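Local coordinates for cytosine-specific methyltransferase (Escherichia coli O157:H7 EDL933, PDB 3G7U), which probably methylates cytosine at its C5 position in DNA, using S-adenosyl-L-methionine as the methyl donor, at residues T283-D286 with C291-L294; R309-H312 with R317-T320. All blocks are in the same frame, centred on the assembly; numbering follows the deposited sequence.

Contact 1: residues T283-D286 with C291-L294; sequences TRLD and CPTL
Leu285 reaches across to Cys291 and Pro292 within the long irregular connection that runs from helix 262-269 to helix 321-328 in this C5-methyltransferase, a protein built around a Rossmann-like sheet. One leucine methyl carries the direct contact between residues 283-286 and 291-294, while hydrogen bonds to neighbouring loops also hold both segments. The backbones stay well apart, with 6.5 Å between the CA atoms of Leu285 and Cys291, and no hydrogen bond spans the gap; the side chain has to bridge it.

Leu285 CB leaves the chain pointing neither at nor away from residues 291-294, and makes no close approach to them. CG lies beside the backbone N and anti to its own carbonyl carbon (chi1 -67°), from where CD2 can reach Cys291 and Pro292. The second torsion, 163°, extends CD1 away from CA toward Ile319, while CD2 becomes the group that meets the opposite segment. This methyl settles where Cys291 joins Pro292: it lies 3.8 Å from Cys291 CA and also 3.8 Å from Pro292 CD, the ring carbon bonded to the proline nitrogen. It therefore presses on a backbone carbon and a ring methylene at once, and the leucine and proline side chains meet at a slant.

The cysteine side chain adds a looser flank, with Cys291 CB 4.1 Å from Leu285 CD2. Leu327 of helix 321-328 touches both Leu285 and Cys291, so the pair is packed against that helix, while Cys291 O accepts a hydrogen bond from Thr160 OG1. This cysteine is distinct from the predicted catalytic Cys81, and the contact is structural packing. SG stands anti to the backbone N (chi1 -176°), a rotation that places it 4.1 Å from Leu285 CD2.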
loop_
_atom_site.group_PDB
_atom_site.type_symbol
_atom_site.label_atom_id
_atom_site.label_comp_id
_atom_site.label_asym_id
_atom_site.label_seq_id
_atom_site.Cartn_x
_atom_site.Cartn_y
_atom_site.Cartn_z
ATOM N N THR A 283 -9.148 8.983 17.713
ATOM C CA THR A 283 -10.542 9.106 17.375
ATOM C C THR A 283 -11.164 7.750 17.318
ATOM O O THR A 283 -10.618 6.841 16.693
ATOM C CB THR A 283 -10.735 9.791 15.990
ATOM O OG1 THR A 283 -10.133 11.087 16.013
ATOM C CG2 THR A 283 -12.195 9.921 15.647
ATOM N N ARG A 284 -12.316 7.595 17.957
ATOM C CA ARG A 284 -13.061 6.352 17.828
ATOM C C ARG A 284 -13.649 6.182 16.437
ATOM O O ARG A 284 -14.280 7.099 15.897
ATOM C CB ARG A 284 -14.128 6.223 18.924
ATOM C CG ARG A 284 -15.096 5.068 18.755
ATOM C CD ARG A 284 -15.743 4.699 20.065
ATOM N NE ARG A 284 -15.033 3.607 20.737
ATOM C CZ ARG A 284 -15.318 3.156 21.949
ATOM N NH1 ARG A 284 -16.293 3.728 22.664
ATOM N NH2 ARG A 284 -14.618 2.144 22.458
ATOM N N LEU A 285 -13.424 5.002 15.861
ATOM C CA LEU A 285 -13.997 4.632 14.575
ATOM C C LEU A 285 -15.515 4.540 14.663
ATOM O O LEU A 285 -16.072 4.103 15.677
ATOM C CB LEU A 285 -13.462 3.285 14.102
ATOM C CG LEU A 285 -11.959 3.251 13.747
ATOM C CD1 LEU A 285 -11.429 1.844 13.691
ATOM C CD2 LEU A 285 -11.751 3.929 12.401
ATOM N N ASP A 286 -16.172 4.951 13.581
ATOM C CA ASP A 286 -17.603 4.747 13.427
ATOM C C ASP A 286 -17.738 3.462 12.663
ATOM O O ASP A 286 -17.204 3.334 11.542
ATOM C CB ASP A 286 -18.204 5.942 12.660
ATOM C CG ASP A 286 -19.717 5.805 12.373
ATOM O OD1 ASP A 286 -20.360 4.738 12.547
ATOM O OD2 ASP A 286 -20.264 6.824 11.899
ATOM N N CYS A 291 -12.308 4.284 7.978
ATOM C CA CYS A 291 -11.149 4.656 8.759
ATOM C C CYS A 291 -10.589 5.959 8.190
ATOM O O CYS A 291 -10.359 6.041 6.984
ATOM C CB CYS A 291 -10.121 3.519 8.701
ATOM S SG CYS A 291 -8.665 3.770 9.719
ATOM N N PRO A 292 -10.377 6.985 9.031
ATOM C CA PRO A 292 -9.779 8.223 8.501
ATOM C C PRO A 292 -8.327 7.973 8.036
ATOM O O PRO A 292 -7.829 6.852 8.174
ATOM C CB PRO A 292 -9.799 9.189 9.696
ATOM C CG PRO A 292 -10.523 8.521 10.785
ATOM C CD PRO A 292 -10.621 7.053 10.482
ATOM N N THR A 293 -7.652 8.976 7.488
ATOM C CA THR A 293 -6.252 8.772 7.063
ATOM C C THR A 293 -5.336 8.205 8.188
ATOM O O THR A 293 -5.104 8.872 9.208
ATOM C CB THR A 293 -5.634 10.061 6.456
ATOM O OG1 THR A 293 -6.557 10.644 5.522
ATOM C CG2 THR A 293 -4.296 9.750 5.738
ATOM N N LEU A 294 -4.842 6.975 7.990
ATOM C CA LEU A 294 -3.994 6.274 8.977
ATOM C C LEU A 294 -2.605 6.900 9.173
ATOM O O LEU A 294 -1.999 7.415 8.232
ATOM C CB LEU A 294 -3.864 4.771 8.636
ATOM C CG LEU A 294 -5.012 3.834 9.060
ATOM C CD1 LEU A 294 -4.967 2.480 8.347
ATOM C CD2 LEU A 294 -5.020 3.634 10.579
#

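Contact 2: residues R309-H312 with R317-T320; sequences RPIH and RVIT
Ile311 and Val318 face each other as a non-hydrogen-bonded antiparallel pair, their CA atoms 4.2 Å apart, and form a single beta bridge in an otherwise irregular loop. The bridge is one part of what holds this reversal of the chain, since Ile311 is also backbone-bonded to Thr283 and Leu285. Two backbone bonds flank the pair: Ile319 N-H donates to Pro310 O at 3.0 Å, and His312 N donates almost straight to Arg317 O at 2.9 Å.

Side chains pack around the bridge. Ile311 CD1 meets Val318 CG1 at 3.7 Å in one of the two isoleucine conformers, and Arg309 CB rests against the valine from the other segment. Ile319 CG1 sits between the backbone N and the carbonyl carbon (chi1 61°), which lets CD1 extend over the Pro310 ring, 3.7 Å from CD.

Beside the bridge, Arg317 and His312 run side by side. The imidazole is tilted 52° from the guanidinium plane, with His312 CD2 3.6 Å from Arg317 NH2, a slanted approach. Arg317 NH1 bonds to Val318 O, which lies in the guanidinium plane at 3.1 Å, and thus ties the group back to its own segment.

A second shell fixes both groups: Glu323 forms a salt bridge with Arg317 NH1, while His312 ND1 receives the backbone N-H groups of Tyr314 and His315 in the turn. The RVIT of residues 317-320 is consistent with the start of conserved motif IX of C5-methyltransferases. Thr320 is the N-cap of helix 321-328: its side chain caps a backbone N just beyond it, and Glu323 OE1 accepts from Thr320 N, a pattern consistent with a capping box. The bridge thus leads directly into that helix, whose Ala324 and Leu327 pack against Ile319.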
loop_
_atom_site.group_PDB
_atom_site.type_symbol
_atom_site.label_atom_id
_atom_site.label_comp_id
_atom_site.label_asym_id
_atom_site.label_seq_id
_atom_site.Cartn_x
_atom_site.Cartn_y
_atom_site.Cartn_z
ATOM N N ARG A 309 -3.217 6.340 16.853
ATOM C CA ARG A 309 -3.972 5.158 16.434
ATOM C C ARG A 309 -5.471 5.344 16.633
ATOM O O ARG A 309 -5.886 5.930 17.616
ATOM C CB ARG A 309 -3.482 3.907 17.179
ATOM C CG ARG A 309 -2.353 3.111 16.491
ATOM C CD ARG A 309 -1.070 3.928 16.328
ATOM N NE ARG A 309 0.136 3.167 16.642
ATOM C CZ ARG A 309 1.373 3.648 16.550
ATOM N NH1 ARG A 309 1.581 4.892 16.137
ATOM N NH2 ARG A 309 2.400 2.877 16.866
ATOM N N PRO A 310 -6.292 4.846 15.690
ATOM C CA PRO A 310 -7.736 4.917 15.921
ATOM C C PRO A 310 -8.137 4.054 17.108
ATOM O O PRO A 310 -7.456 3.071 17.432
ATOM C CB PRO A 310 -8.333 4.284 14.656
ATOM C CG PRO A 310 -7.230 4.428 13.621
ATOM C CD PRO A 310 -5.973 4.270 14.369
ATOM N N ILE A 311 -9.243 4.418 17.744
ATOM C CA ILE A 311 -9.850 3.628 18.815
ATOM C C ILE A 311 -10.895 2.726 18.205
ATOM O O ILE A 311 -11.674 3.149 17.307
ATOM C CB ILE A 311 -10.506 4.568 19.874
ATOM C CG1 ILE A 311 -9.492 5.603 20.368
ATOM C CG2 ILE A 311 -11.153 3.805 21.040
ATOM C CD1 ILE A 311 -8.232 5.029 20.946
ATOM N N HIS A 312 -10.930 1.487 18.674
ATOM C CA HIS A 312 -11.874 0.511 18.217
ATOM C C HIS A 312 -13.317 0.993 18.506
ATOM O O HIS A 312 -13.536 1.662 19.533
ATOM C CB HIS A 312 -11.615 -0.769 18.989
ATOM C CG HIS A 312 -12.250 -1.971 18.387
ATOM N ND1 HIS A 312 -13.550 -2.337 18.657
ATOM C CD2 HIS A 312 -11.773 -2.888 17.514
ATOM C CE1 HIS A 312 -13.845 -3.432 17.973
ATOM N NE2 HIS A 312 -12.779 -3.797 17.285
ATOM N N ARG A 317 -10.036 0.593 23.433
ATOM C CA ARG A 317 -8.620 0.377 23.180
ATOM C C ARG A 317 -8.265 0.913 21.789
ATOM O O ARG A 317 -9.156 1.054 20.945
ATOM C CB ARG A 317 -8.301 -1.129 23.255
ATOM C CG ARG A 317 -9.148 -1.996 22.338
ATOM C CD ARG A 317 -8.491 -3.347 22.175
ATOM N NE ARG A 317 -9.196 -4.309 21.329
ATOM C CZ ARG A 317 -9.161 -4.348 19.988
ATOM N NH1 ARG A 317 -8.469 -3.447 19.297
ATOM N NH2 ARG A 317 -9.791 -5.323 19.337
ATOM N N VAL A 318 -6.977 1.170 21.533
ATOM C CA VAL A 318 -6.543 1.418 20.164
ATOM C C VAL A 318 -6.676 0.131 19.364
ATOM O O VAL A 318 -6.737 -0.956 19.951
ATOM C CB VAL A 318 -5.090 1.918 20.109
ATOM C CG1 VAL A 318 -4.976 3.239 20.848
ATOM C CG2 VAL A 318 -4.159 0.923 20.770
ATOM N N ILE A 319 -6.772 0.242 18.040
ATOM C CA ILE A 319 -6.881 -0.939 17.168
ATOM C C ILE A 319 -5.551 -1.718 17.130
ATOM O O ILE A 319 -4.508 -1.146 17.458
ATOM C CB ILE A 319 -7.364 -0.543 15.719
ATOM C CG1 ILE A 319 -6.371 0.427 15.047
ATOM C CG2 ILE A 319 -8.852 0.014 15.790
ATOM C CD1 ILE A 319 -6.748 0.744 13.571
ATOM N N THR A 320 -5.589 -2.976 16.692
ATOM C CA THR A 320 -4.427 -3.810 16.578
ATOM C C THR A 320 -3.801 -3.607 15.201
ATOM O O THR A 320 -4.435 -3.064 14.284
ATOM C CB THR A 320 -4.791 -5.301 16.689
ATOM O OG1 THR A 320 -5.609 -5.641 15.580
ATOM C CG2 THR A 320 -5.546 -5.588 17.966
#

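In the fold
Both contacts lie in the same connection between helices 262-269 and 321-328, in series along the chain, with centres about 9 Å apart. Contact 1 is small, largely buried and wholly apolar, whereas contact 2 is larger and only partly buried. They are joined through residues 283-286 and 309-312: Leu285 N bonds to Ile311 O at 2.9 Å, and Arg284 NE to His312 O at 2.7 Å. Leu327 of helix 321-328 is common to both, packing on Leu285 and Cys291 in contact 1 and on Ile319 in contact 2, where Glu323 adds a polar hold. Between its segments contact 1 is packing alone, while contact 2 combines backbone hydrogen bonds with packing.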